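Local atomic coordinates of protein adenylyltransferase VopS (PDB entry 3LET), a protein that transfers AMP from ATP onto a threonine of host Rho GTPases, blocking their interaction with downstream effectors and so inhibiting actin assembly in infected cells. Residues A173-N178 / M284-Y289; N167-A172 / L193-A198; A198-D203 / E293-S298; N209-H214 / H275-G280. All blocks are in the same frame, centred on the assembly; numbering follows the deposited sequence.

Interaction 1. Residues A173-N178 / M284-Y289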
loop_
_atom_site.group_PDB
_atom_site.type_symbol
_atom_site.label_atom_id
_atom_site.label_comp_id
_atom_site.label_asym_id
_atom_site.label_seq_id
_atom_site.Cartn_x
_atom_site.Cartn_y
_atom_site.Cartn_z
ATOM N N ALA A 173 -22.823 9.986 9.790
ATOM C CA ALA A 173 -22.305 11.163 9.072
ATOM C C ALA A 173 -21.745 12.206 10.031
ATOM O O ALA A 173 -20.638 12.689 9.843
ATOM C CB ALA A 173 -23.373 11.789 8.171
ATOM N N ALA A 174 -22.484 12.533 11.087
ATOM C CA ALA A 174 -22.005 13.490 12.083
ATOM C C ALA A 174 -20.693 13.088 12.728
ATOM O O ALA A 174 -19.841 13.939 13.017
ATOM C CB ALA A 174 -23.073 13.683 13.198
ATOM N N TRP A 175 -20.551 11.790 12.978
ATOM C CA TRP A 175 -19.361 11.251 13.626
ATOM C C TRP A 175 -18.179 11.428 12.694
ATOM O O TRP A 175 -17.133 11.917 13.107
ATOM C CB TRP A 175 -19.558 9.778 13.948
ATOM C CG TRP A 175 -18.309 9.115 14.479
ATOM C CD1 TRP A 175 -17.670 9.349 15.688
ATOM C CD2 TRP A 175 -17.590 8.075 13.838
ATOM N NE1 TRP A 175 -16.577 8.509 15.805
ATOM C CE2 TRP A 175 -16.516 7.718 14.690
ATOM C CE3 TRP A 175 -17.755 7.392 12.624
ATOM C CZ2 TRP A 175 -15.601 6.731 14.340
ATOM C CZ3 TRP A 175 -16.845 6.407 12.294
ATOM C CH2 TRP A 175 -15.785 6.099 13.142
ATOM N N ILE A 176 -18.353 11.040 11.440
ATOM C CA ILE A 176 -17.253 11.172 10.471
ATOM C C ILE A 176 -16.881 12.656 10.300
ATOM O O ILE A 176 -15.712 13.030 10.329
ATOM C CB ILE A 176 -17.642 10.559 9.102
ATOM C CG1 ILE A 176 -17.988 9.070 9.248
ATOM C CG2 ILE A 176 -16.468 10.711 8.101
ATOM C CD1 ILE A 176 -18.690 8.480 8.015
ATOM N N ILE A 177 -17.897 13.495 10.115
ATOM C CA ILE A 177 -17.700 14.913 9.853
ATOM C C ILE A 177 -16.943 15.540 11.003
ATOM O O ILE A 177 -16.017 16.318 10.787
ATOM C CB ILE A 177 -19.059 15.635 9.641
ATOM C CG1 ILE A 177 -19.618 15.277 8.260
ATOM C CG2 ILE A 177 -18.908 17.179 9.768
ATOM C CD1 ILE A 177 -21.147 15.599 8.065
ATOM N N ASN A 178 -17.310 15.174 12.233
ATOM C CA ASN A 178 -16.673 15.737 13.417
ATOM C C ASN A 178 -15.226 15.299 13.580
ATOM O O ASN A 178 -14.347 16.102 13.936
ATOM C CB ASN A 178 -17.440 15.330 14.667
ATOM C CG ASN A 178 -16.873 15.958 15.916
ATOM O OD1 ASN A 178 -17.025 17.154 16.144
ATOM N ND2 ASN A 178 -16.198 15.157 16.720
ATOM N N MET A 284 -10.974 7.633 5.312
ATOM C CA MET A 284 -11.406 6.374 4.705
ATOM C C MET A 284 -11.776 5.346 5.755
ATOM O O MET A 284 -12.779 4.628 5.606
ATOM C CB MET A 284 -10.330 5.762 3.806
ATOM C CG MET A 284 -10.371 6.273 2.364
ATOM S SD MET A 284 -11.938 5.861 1.533
ATOM C CE MET A 284 -11.729 4.138 1.054
ATOM N N GLY A 285 -10.926 5.213 6.770
ATOM C CA GLY A 285 -11.144 4.205 7.810
ATOM C C GLY A 285 -12.469 4.418 8.526
ATOM O O GLY A 285 -13.250 3.474 8.757
ATOM N N ARG A 286 -12.745 5.664 8.873
ATOM C CA ARG A 286 -14.044 6.003 9.497
ATOM C C ARG A 286 -15.212 5.829 8.546
ATOM O O ARG A 286 -16.267 5.364 8.941
ATOM C CB ARG A 286 -14.006 7.439 10.025
ATOM C CG ARG A 286 -12.974 7.582 11.127
ATOM C CD ARG A 286 -13.187 8.814 12.015
ATOM N NE ARG A 286 -12.123 8.847 13.030
ATOM C CZ ARG A 286 -10.934 9.384 12.822
ATOM N NH1 ARG A 286 -10.681 9.985 11.665
ATOM N NH2 ARG A 286 -10.001 9.336 13.763
ATOM N N MET A 287 -15.033 6.196 7.280
ATOM C CA MET A 287 -16.115 5.988 6.321
ATOM C C MET A 287 -16.379 4.483 6.167
ATOM O O MET A 287 -17.539 4.056 6.146
ATOM C CB MET A 287 -15.771 6.656 4.981
ATOM C CG MET A 287 -16.715 6.321 3.830
ATOM S SD MET A 287 -18.342 7.112 4.070
ATOM C CE MET A 287 -17.946 8.815 3.608
ATOM N N LEU A 288 -15.337 3.645 6.047
ATOM C CA LEU A 288 -15.615 2.189 5.911
ATOM C C LEU A 288 -16.243 1.587 7.177
ATOM O O LEU A 288 -17.084 0.694 7.093
ATOM C CB LEU A 288 -14.363 1.368 5.538
ATOM C CG LEU A 288 -13.787 1.740 4.164
ATOM C CD1 LEU A 288 -12.581 0.845 3.879
ATOM C CD2 LEU A 288 -14.792 1.587 3.052
ATOM N N TYR A 289 -15.830 2.067 8.343
ATOM C CA TYR A 289 -16.413 1.593 9.599
ATOM C C TYR A 289 -17.909 1.902 9.580
ATOM O O TYR A 289 -18.729 1.019 9.877
ATOM C CB TYR A 289 -15.762 2.308 10.791
ATOM C CG TYR A 289 -16.436 1.977 12.124
ATOM C CD1 TYR A 289 -16.168 0.766 12.776
ATOM C CD2 TYR A 289 -17.324 2.879 12.717
ATOM C CE1 TYR A 289 -16.761 0.451 13.999
ATOM C CE2 TYR A 289 -17.951 2.566 13.962
ATOM C CZ TYR A 289 -17.657 1.364 14.583
ATOM O OH TYR A 289 -18.283 1.061 15.784
#
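W175 lays one face of its six-membered ring against the aliphatic chain of R286, and these two residues, with I176, make up most of the contact between helices 168-179 and 281-295. The two short segments run almost exactly antiparallel, at 173°, and their axes come within 9.9 Å. R286 CD lies 4.2 Å from the centroid of that ring and 22° off its normal, a CH-pi contact, while R286 CG approaches W175 CH2 at 3.8 Å. With CG anti to the backbone N (chi1 174°), the indole reaches across to the facing helix, where its CZ3 also meets Y289 CD2 at 3.6 Å in an oblique aromatic pairing. Alongside the indole, the end of I176 packs on M287: CD1 is 4.0 Å from M287 CA and 4.2 Å from M287 SD. F160 meets the indole edge-to-face, and L194 packs on M287. No hydrogen bond joins the two segments, so dispersion and the burial of apolar surface hold them together. R286, a probable ATP-binding residue as in related enzymes, thus divides its roles: its methylenes serve this packing, whereas its guanidinium forms a salt bridge with E307.

Interaction 2. Residues N167-A172 / L193-A198; sequences NNVERA and LLKEYA
N167 OD1 accepts from E170 N at 2.7 Å, the N-cap bond that starts helix 168-179, whose V169 and A172 rest on K195 and L194 of helix 184-199. The bond is nearly straight, with an N-H...O angle of 159°. Across the interface the meeting is mostly apolar. V169 turns CG1 toward the other helix and touches K195 CG at 3.7 Å. The lysine chain then bends at its last torsion (chi4 -71°), which curls the ammonium group back over the same valine, leaving NZ 4.0 Å from V169 CG1 and 4.2 Å from E170 CG. The carboxylate of E170 stays farther off, its OE2 5.4 Å from K195 NZ, so any attraction between the two charges is probably long-range. Deeper in, L194 CD2 rests on the facing helix, 3.7 Å from V169 O and 3.8 Å from A172 CB. R171 faces away from this interface: its NH1 donates to N168 OD1 within the guanidinium plane, and the group also forms a salt bridge with E157. The axes of the two segments approach to 10.2 Å at a crossing angle of 134°. Two consecutive helices, joined by a short connection and packed through small and aliphatic side chains, form a splayed alpha-helical hairpin.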
loop_
_atom_site.group_PDB
_atom_site.type_symbol
_atom_site.label_atom_id
_atom_site.label_comp_id
_atom_site.label_asym_id
_atom_site.label_seq_id
_atom_site.Cartn_x
_atom_site.Cartn_y
_atom_site.Cartn_z
ATOM N N ASN A 167 -31.499 9.097 13.519
ATOM C CA ASN A 167 -31.367 8.136 12.417
ATOM C C ASN A 167 -29.876 7.730 12.290
ATOM O O ASN A 167 -28.986 8.571 12.436
ATOM C CB ASN A 167 -31.978 8.775 11.145
ATOM C CG ASN A 167 -31.333 8.320 9.834
ATOM O OD1 ASN A 167 -30.177 8.602 9.579
ATOM N ND2 ASN A 167 -32.123 7.683 8.957
ATOM N N ASN A 168 -29.594 6.448 12.062
ATOM C CA ASN A 168 -28.223 5.971 12.177
ATOM C C ASN A 168 -27.330 6.533 11.087
ATOM O O ASN A 168 -26.153 6.801 11.328
ATOM C CB ASN A 168 -28.173 4.445 12.157
ATOM C CG ASN A 168 -28.446 3.853 13.526
ATOM O OD1 ASN A 168 -28.220 4.501 14.545
ATOM N ND2 ASN A 168 -28.931 2.630 13.558
ATOM N N VAL A 169 -27.889 6.735 9.898
ATOM C CA VAL A 169 -27.092 7.286 8.800
ATOM C C VAL A 169 -26.681 8.713 9.125
ATOM O O VAL A 169 -25.537 9.108 8.886
ATOM C CB VAL A 169 -27.871 7.268 7.455
ATOM C CG1 VAL A 169 -27.080 7.962 6.371
ATOM C CG2 VAL A 169 -28.170 5.839 7.050
ATOM N N GLU A 170 -27.583 9.499 9.706
ATOM C CA GLU A 170 -27.197 10.864 10.064
ATOM C C GLU A 170 -26.230 10.916 11.248
ATOM O O GLU A 170 -25.305 11.765 11.276
ATOM C CB GLU A 170 -28.453 11.735 10.302
ATOM C CG GLU A 170 -29.223 11.988 9.012
ATOM C CD GLU A 170 -30.517 12.753 9.268
ATOM O OE1 GLU A 170 -30.454 13.974 9.492
ATOM O OE2 GLU A 170 -31.589 12.124 9.262
ATOM N N ARG A 171 -26.391 9.994 12.201
ATOM C CA ARG A 171 -25.465 9.905 13.324
ATOM C C ARG A 171 -24.056 9.538 12.831
ATOM O O ARG A 171 -23.057 10.103 13.278
ATOM C CB ARG A 171 -25.927 8.840 14.341
ATOM C CG ARG A 171 -27.225 9.256 15.080
ATOM C CD ARG A 171 -27.682 8.195 16.082
ATOM N NE ARG A 171 -26.637 7.930 17.063
ATOM C CZ ARG A 171 -25.998 6.771 17.198
ATOM N NH1 ARG A 171 -26.308 5.716 16.442
ATOM N NH2 ARG A 171 -25.068 6.662 18.141
ATOM N N ALA A 172 -23.985 8.582 11.916
ATOM C CA ALA A 172 -22.679 8.150 11.393
ATOM C C ALA A 172 -22.044 9.299 10.623
ATOM O O ALA A 172 -20.862 9.566 10.786
ATOM C CB ALA A 172 -22.846 6.943 10.507
ATOM N N LEU A 193 -21.830 10.662 0.219
ATOM C CA LEU A 193 -21.114 9.420 -0.082
ATOM C C LEU A 193 -21.539 8.325 0.877
ATOM O O LEU A 193 -21.666 7.164 0.508
ATOM C CB LEU A 193 -19.585 9.606 -0.046
ATOM C CG LEU A 193 -18.981 10.339 -1.258
ATOM C CD1 LEU A 193 -17.508 10.692 -1.020
ATOM C CD2 LEU A 193 -19.123 9.498 -2.529
ATOM N N LEU A 194 -21.780 8.690 2.121
ATOM C CA LEU A 194 -22.142 7.686 3.100
ATOM C C LEU A 194 -23.522 7.097 2.741
ATOM O O LEU A 194 -23.730 5.870 2.782
ATOM C CB LEU A 194 -22.187 8.306 4.487
ATOM C CG LEU A 194 -22.591 7.353 5.607
ATOM C CD1 LEU A 194 -21.672 6.136 5.717
ATOM C CD2 LEU A 194 -22.586 8.151 6.919
ATOM N N LYS A 195 -24.465 7.960 2.399
ATOM C CA LYS A 195 -25.791 7.477 2.010
ATOM C C LYS A 195 -25.697 6.608 0.778
ATOM O O LYS A 195 -26.358 5.567 0.661
ATOM C CB LYS A 195 -26.726 8.657 1.715
ATOM C CG LYS A 195 -27.064 9.482 2.962
ATOM C CD LYS A 195 -28.119 10.535 2.603
ATOM C CE LYS A 195 -28.085 11.721 3.527
ATOM N NZ LYS A 195 -28.593 11.386 4.873
ATOM N N GLU A 196 -24.899 7.075 -0.170
ATOM C CA GLU A 196 -24.702 6.341 -1.419
ATOM C C GLU A 196 -24.136 4.922 -1.198
ATOM O O GLU A 196 -24.678 3.944 -1.712
ATOM C CB GLU A 196 -23.791 7.154 -2.347
ATOM C CG GLU A 196 -23.594 6.501 -3.714
ATOM C CD GLU A 196 -22.742 7.348 -4.653
ATOM O OE1 GLU A 196 -22.601 8.567 -4.425
ATOM O OE2 GLU A 196 -22.221 6.796 -5.634
ATOM N N TYR A 197 -23.044 4.796 -0.443
ATOM C CA TYR A 197 -22.484 3.464 -0.185
ATOM C C TYR A 197 -23.296 2.637 0.822
ATOM O O TYR A 197 -23.186 1.416 0.882
ATOM C CB TYR A 197 -21.014 3.563 0.253
ATOM C CG TYR A 197 -20.126 3.757 -0.960
ATOM C CD1 TYR A 197 -20.135 4.960 -1.661
ATOM C CD2 TYR A 197 -19.331 2.723 -1.436
ATOM C CE1 TYR A 197 -19.348 5.137 -2.796
ATOM C CE2 TYR A 197 -18.523 2.891 -2.575
ATOM C CZ TYR A 197 -18.534 4.105 -3.242
ATOM O OH TYR A 197 -17.748 4.291 -4.369
ATOM N N ALA A 198 -24.130 3.283 1.609
ATOM C CA ALA A 198 -24.981 2.510 2.505
ATOM C C ALA A 198 -25.981 1.681 1.689
ATOM O O ALA A 198 -26.412 0.607 2.118
ATOM C CB ALA A 198 -25.719 3.434 3.456
#

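Interaction 3. Residues A198-D203 / E293-S298; sequences ATNGKD and ELRNDS
The backbones of A198 and R295 come closest where helices 184-199 and 281-295 end, with the two CA atoms 6.2 Å apart; D297 closes the second helix in a Schellman motif, and G201, with positive phi, follows the end of the first. R295, extended from CG to NE, reaches the loop that follows helix 184-199 and grips one atom end-on: NH1 and NH2 donate to K202 O at 2.9 and 2.8 Å. The carbonyl oxygen lies practically in the guanidinium plane. NH2 meets a lone pair of K202 O in the carbonyl plane, whereas NH1 is tilted 31° from that plane. An Asx turn shapes the loop: N200 OD1 accepts from K202 N at 2.9 Å, the donor sitting above the amide plane. Nearer the helices, A198 CB touches L294 CD1 at 4.2 Å. Within 293-298, E293 O takes hydrogen bonds from N296 N, S298 N and S298 OG. R295 NH2 also donates to Y197 O. The arginine thus satisfies one carbonyl of the last turn of helix 184-199 and one of the loop after it, and its positive charge, sited there, is likely to interact favourably with the helix dipole.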
loop_
_atom_site.group_PDB
_atom_site.type_symbol
_atom_site.label_atom_id
_atom_site.label_comp_id
_atom_site.label_asym_id
_atom_site.label_seq_id
_atom_site.Cartn_x
_atom_site.Cartn_y
_atom_site.Cartn_z
ATOM N N ALA A 198 -24.130 3.283 1.609
ATOM C CA ALA A 198 -24.981 2.510 2.505
ATOM C C ALA A 198 -25.981 1.681 1.689
ATOM O O ALA A 198 -26.412 0.607 2.118
ATOM C CB ALA A 198 -25.719 3.434 3.456
ATOM N N THR A 199 -26.320 2.176 0.500
ATOM C CA THR A 199 -27.406 1.599 -0.279
ATOM C C THR A 199 -26.979 1.029 -1.634
ATOM O O THR A 199 -27.802 0.440 -2.327
ATOM C CB THR A 199 -28.516 2.665 -0.532
ATOM O OG1 THR A 199 -27.999 3.733 -1.340
ATOM C CG2 THR A 199 -28.984 3.249 0.778
ATOM N N ASN A 200 -25.719 1.182 -2.031
ATOM C CA ASN A 200 -25.368 0.825 -3.408
ATOM C C ASN A 200 -24.904 -0.606 -3.586
ATOM O O ASN A 200 -24.614 -1.017 -4.703
ATOM C CB ASN A 200 -24.351 1.802 -4.018
ATOM C CG ASN A 200 -22.983 1.702 -3.388
ATOM O OD1 ASN A 200 -22.751 0.899 -2.482
ATOM N ND2 ASN A 200 -22.057 2.534 -3.863
ATOM N N GLY A 201 -24.863 -1.374 -2.503
ATOM C CA GLY A 201 -24.360 -2.740 -2.567
ATOM C C GLY A 201 -22.912 -2.932 -3.034
ATOM O O GLY A 201 -22.518 -4.028 -3.399
ATOM N N LYS A 202 -22.082 -1.900 -3.019
ATOM C CA LYS A 202 -20.730 -2.099 -3.539
ATOM C C LYS A 202 -19.859 -2.880 -2.555
ATOM O O LYS A 202 -19.856 -2.612 -1.361
ATOM C CB LYS A 202 -20.064 -0.770 -3.938
ATOM C CG LYS A 202 -20.217 -0.520 -5.436
ATOM C CD LYS A 202 -19.545 0.746 -5.917
ATOM C CE LYS A 202 -19.837 0.971 -7.397
ATOM N NZ LYS A 202 -19.086 2.128 -7.968
ATOM N N ASP A 203 -19.110 -3.842 -3.081
ATOM C CA ASP A 203 -18.236 -4.667 -2.264
ATOM C C ASP A 203 -17.076 -3.848 -1.708
ATOM O O ASP A 203 -16.315 -3.277 -2.475
ATOM C CB ASP A 203 -17.686 -5.810 -3.115
ATOM C CG ASP A 203 -16.941 -6.857 -2.286
ATOM O OD1 ASP A 203 -16.876 -6.725 -1.040
ATOM O OD2 ASP A 203 -16.426 -7.828 -2.884
ATOM N N GLU A 293 -21.114 -0.585 9.514
ATOM C CA GLU A 293 -22.087 -0.528 10.610
ATOM C C GLU A 293 -23.500 -0.387 10.064
ATOM O O GLU A 293 -24.444 -1.034 10.553
ATOM C CB GLU A 293 -21.807 0.662 11.516
ATOM C CG GLU A 293 -20.604 0.492 12.414
ATOM C CD GLU A 293 -20.902 -0.471 13.549
ATOM O OE1 GLU A 293 -21.585 -0.066 14.517
ATOM O OE2 GLU A 293 -20.467 -1.630 13.462
ATOM N N LEU A 294 -23.656 0.491 9.077
ATOM C CA LEU A 294 -24.996 0.813 8.578
ATOM C C LEU A 294 -25.551 -0.400 7.853
ATOM O O LEU A 294 -26.732 -0.722 7.985
ATOM C CB LEU A 294 -24.975 2.046 7.670
ATOM C CG LEU A 294 -24.641 3.358 8.377
ATOM C CD1 LEU A 294 -24.575 4.489 7.382
ATOM C CD2 LEU A 294 -25.666 3.695 9.495
ATOM N N ARG A 295 -24.693 -1.119 7.131
ATOM C CA ARG A 295 -25.145 -2.316 6.435
ATOM C C ARG A 295 -25.545 -3.397 7.424
ATOM O O ARG A 295 -26.248 -4.352 7.057
ATOM C CB ARG A 295 -24.055 -2.825 5.487
ATOM C CG ARG A 295 -23.844 -1.875 4.315
ATOM C CD ARG A 295 -22.780 -2.400 3.365
ATOM N NE ARG A 295 -22.660 -1.574 2.165
ATOM C CZ ARG A 295 -21.831 -1.871 1.173
ATOM N NH1 ARG A 295 -21.055 -2.953 1.278
ATOM N NH2 ARG A 295 -21.764 -1.087 0.102
ATOM N N ASN A 296 -25.091 -3.263 8.669
ATOM C CA ASN A 296 -25.519 -4.175 9.730
ATOM C C ASN A 296 -26.610 -3.552 10.614
ATOM O O ASN A 296 -26.798 -3.968 11.759
ATOM C CB ASN A 296 -24.335 -4.612 10.601
ATOM C CG ASN A 296 -24.611 -5.914 11.358
ATOM O OD1 ASN A 296 -25.150 -6.865 10.796
ATOM N ND2 ASN A 296 -24.231 -5.960 12.623
ATOM N N ASP A 297 -27.306 -2.554 10.079
ATOM C CA ASP A 297 -28.438 -1.888 10.770
ATOM C C ASP A 297 -28.063 -1.365 12.157
ATOM O O ASP A 297 -28.784 -1.550 13.156
ATOM C CB ASP A 297 -29.644 -2.852 10.869
ATOM C CG ASP A 297 -30.936 -2.146 11.287
ATOM O OD1 ASP A 297 -31.077 -0.937 10.996
ATOM O OD2 ASP A 297 -31.818 -2.802 11.899
ATOM N N SER A 298 -26.936 -0.686 12.244
ATOM C CA SER A 298 -26.495 -0.184 13.541
ATOM C C SER A 298 -25.568 0.985 13.327
ATOM O O SER A 298 -25.118 1.222 12.217
ATOM C CB SER A 298 -25.757 -1.279 14.312
ATOM O OG SER A 298 -24.494 -1.554 13.714
#

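Interaction 4. Residues N209-H214 / H275-G280; sequences NLKELH and HGFTDG
The Fic signature loop, which begins here as H-G-F-T-D-G and runs on into helix 281-295, meets helix 207-217 through F277 and H214. Their rings form an offset stack, with centroids 4.2 Å apart and planes only 10° from parallel. F277 CD1 lies over the centre of the imidazole and 3.5 Å from H214 CG, and H214 CD2 lies over the phenyl face, offset toward its rim. The first torsion of the histidine (chi1 177°) swings the imidazole away from the backbone N and out into the loop, and its far nitrogen reaches past the phenylalanine: NE2 donates to D279 O at 2.8 Å, nearly straight at 165° and close to the imidazole plane. Stack and hydrogen bond together fix both the tilt and the rotation of the imidazole. Farther out, L210 CB touches F277 CZ at 4.1 Å, and K211 CG lies at the edge of the phenyl ring, 4.2 Å from F277 CE1. M284, from the helix that follows, packs on both stacked rings, and N281 OD1 accepts from F277 N. The contact thus holds helix 207-217 against the loop just where G280, N281 and G282 probably bind ATP, as in related enzymes. G280 occupies the N-cap position of helix 281-295 with a positive phi that favours glycine, and its N donates to D279 OD1 at 2.7 Å from above the carboxylate plane.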
loop_
_atom_site.group_PDB
_atom_site.type_symbol
_atom_site.label_atom_id
_atom_site.label_comp_id
_atom_site.label_asym_id
_atom_site.label_seq_id
_atom_site.Cartn_x
_atom_site.Cartn_y
_atom_site.Cartn_z
ATOM N N ASN A 209 -12.483 -0.869 -5.663
ATOM C CA ASN A 209 -13.668 -0.151 -5.187
ATOM C C ASN A 209 -13.293 0.875 -4.128
ATOM O O ASN A 209 -13.854 1.968 -4.076
ATOM C CB ASN A 209 -14.713 -1.109 -4.617
ATOM C CG ASN A 209 -15.405 -1.931 -5.693
ATOM O OD1 ASN A 209 -15.229 -1.701 -6.890
ATOM N ND2 ASN A 209 -16.185 -2.910 -5.266
ATOM N N LEU A 210 -12.367 0.514 -3.252
ATOM C CA LEU A 210 -11.944 1.456 -2.209
ATOM C C LEU A 210 -11.195 2.643 -2.814
ATOM O O LEU A 210 -11.297 3.770 -2.334
ATOM C CB LEU A 210 -11.041 0.791 -1.175
ATOM C CG LEU A 210 -11.642 -0.300 -0.300
ATOM C CD1 LEU A 210 -10.724 -0.522 0.919
ATOM C CD2 LEU A 210 -13.028 0.077 0.156
ATOM N N LYS A 211 -10.416 2.410 -3.855
ATOM C CA LYS A 211 -9.693 3.544 -4.455
ATOM C C LYS A 211 -10.691 4.507 -5.107
ATOM O O LYS A 211 -10.500 5.725 -5.088
ATOM C CB LYS A 211 -8.670 3.048 -5.478
ATOM C CG LYS A 211 -7.500 2.329 -4.768
ATOM C CD LYS A 211 -6.591 1.606 -5.764
ATOM C CE LYS A 211 -5.759 2.599 -6.551
ATOM N NZ LYS A 211 -4.532 1.967 -7.106
ATOM N N GLU A 212 -11.756 3.963 -5.673
ATOM C CA GLU A 212 -12.789 4.812 -6.283
ATOM C C GLU A 212 -13.510 5.645 -5.227
ATOM O O GLU A 212 -13.726 6.834 -5.404
ATOM C CB GLU A 212 -13.802 3.984 -7.049
ATOM C CG GLU A 212 -13.219 3.301 -8.260
ATOM C CD GLU A 212 -14.277 2.550 -9.056
ATOM O OE1 GLU A 212 -15.375 3.126 -9.267
ATOM O OE2 GLU A 212 -14.000 1.389 -9.452
ATOM N N LEU A 213 -13.854 5.027 -4.111
ATOM C CA LEU A 213 -14.479 5.771 -3.008
ATOM C C LEU A 213 -13.521 6.842 -2.504
ATOM O O LEU A 213 -13.893 7.991 -2.338
ATOM C CB LEU A 213 -14.851 4.819 -1.867
ATOM C CG LEU A 213 -15.332 5.492 -0.574
ATOM C CD1 LEU A 213 -16.525 6.450 -0.821
ATOM C CD2 LEU A 213 -15.694 4.405 0.459
ATOM N N HIS A 214 -12.274 6.451 -2.248
ATOM C CA HIS A 214 -11.282 7.381 -1.730
ATOM C C HIS A 214 -11.132 8.611 -2.644
ATOM O O HIS A 214 -11.040 9.748 -2.159
ATOM C CB HIS A 214 -9.950 6.628 -1.589
ATOM C CG HIS A 214 -8.818 7.486 -1.133
ATOM N ND1 HIS A 214 -7.914 8.042 -2.006
ATOM C CD2 HIS A 214 -8.430 7.864 0.109
ATOM C CE1 HIS A 214 -7.019 8.744 -1.327
ATOM N NE2 HIS A 214 -7.307 8.645 -0.043
ATOM N N HIS A 275 -1.736 2.022 6.609
ATOM C CA HIS A 275 -1.544 3.260 5.831
ATOM C C HIS A 275 -1.820 2.953 4.363
ATOM O O HIS A 275 -0.933 3.067 3.513
ATOM C CB HIS A 275 -0.123 3.811 5.989
ATOM C CG HIS A 275 0.165 4.276 7.380
ATOM N ND1 HIS A 275 -0.077 5.570 7.792
ATOM C CD2 HIS A 275 0.610 3.609 8.471
ATOM C CE1 HIS A 275 0.239 5.687 9.069
ATOM N NE2 HIS A 275 0.659 4.512 9.504
ATOM N N GLY A 276 -3.041 2.535 4.067
ATOM C CA GLY A 276 -3.367 2.026 2.737
ATOM C C GLY A 276 -3.469 3.082 1.646
ATOM O O GLY A 276 -3.538 2.724 0.449
ATOM N N PHE A 277 -3.526 4.359 2.041
ATOM C CA PHE A 277 -3.591 5.475 1.085
ATOM C C PHE A 277 -2.500 6.487 1.396
ATOM O O PHE A 277 -1.994 6.527 2.508
ATOM C CB PHE A 277 -4.995 6.148 1.123
ATOM C CG PHE A 277 -6.106 5.204 0.771
ATOM C CD1 PHE A 277 -6.412 4.941 -0.565
ATOM C CD2 PHE A 277 -6.769 4.513 1.754
ATOM C CE1 PHE A 277 -7.407 4.025 -0.903
ATOM C CE2 PHE A 277 -7.773 3.583 1.431
ATOM C CZ PHE A 277 -8.096 3.358 0.090
ATOM N N THR A 278 -2.149 7.335 0.431
ATOM C CA THR A 278 -1.089 8.303 0.672
ATOM C C THR A 278 -1.551 9.382 1.640
ATOM O O THR A 278 -0.744 9.970 2.376
ATOM C CB THR A 278 -0.613 8.964 -0.643
ATOM O OG1 THR A 278 -1.744 9.466 -1.351
ATOM C CG2 THR A 278 0.107 7.956 -1.509
ATOM N N ASP A 279 -2.857 9.641 1.642
ATOM C CA ASP A 279 -3.442 10.585 2.580
ATOM C C ASP A 279 -4.928 10.270 2.718
ATOM O O ASP A 279 -5.506 9.552 1.893
ATOM C CB ASP A 279 -3.261 12.019 2.063
ATOM C CG ASP A 279 -3.579 13.093 3.119
ATOM O OD1 ASP A 279 -3.769 12.757 4.320
ATOM O OD2 ASP A 279 -3.630 14.288 2.719
ATOM N N GLY A 280 -5.541 10.813 3.761
ATOM C CA GLY A 280 -6.959 10.577 4.013
ATOM C C GLY A 280 -7.252 9.170 4.530
ATOM O O GLY A 280 -8.363 8.647 4.372
#

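How the interactions relate
Helix 281-295 ties the set together: interaction 1 uses its middle, interaction 3 its C-terminal end, and interaction 4 the loop leading into it. Interaction 2 pairs helices 168-179 and 184-199, which also supply partners to interactions 1 and 3. Centres of interactions 1 and 2, and of 2 and 3, lie about 9 Å apart, with L194 packing against residues of interaction 1 and A198 shared by the second two. Along the chain, interaction 2 closes before interaction 3 opens, interaction 1 crosses both, and interaction 4 is nested inside the loops closed by 1 and 3. Helices 168-179, 184-199 and 207-217 thus pack around the helix that carries R286, a probable ATP-binding residue.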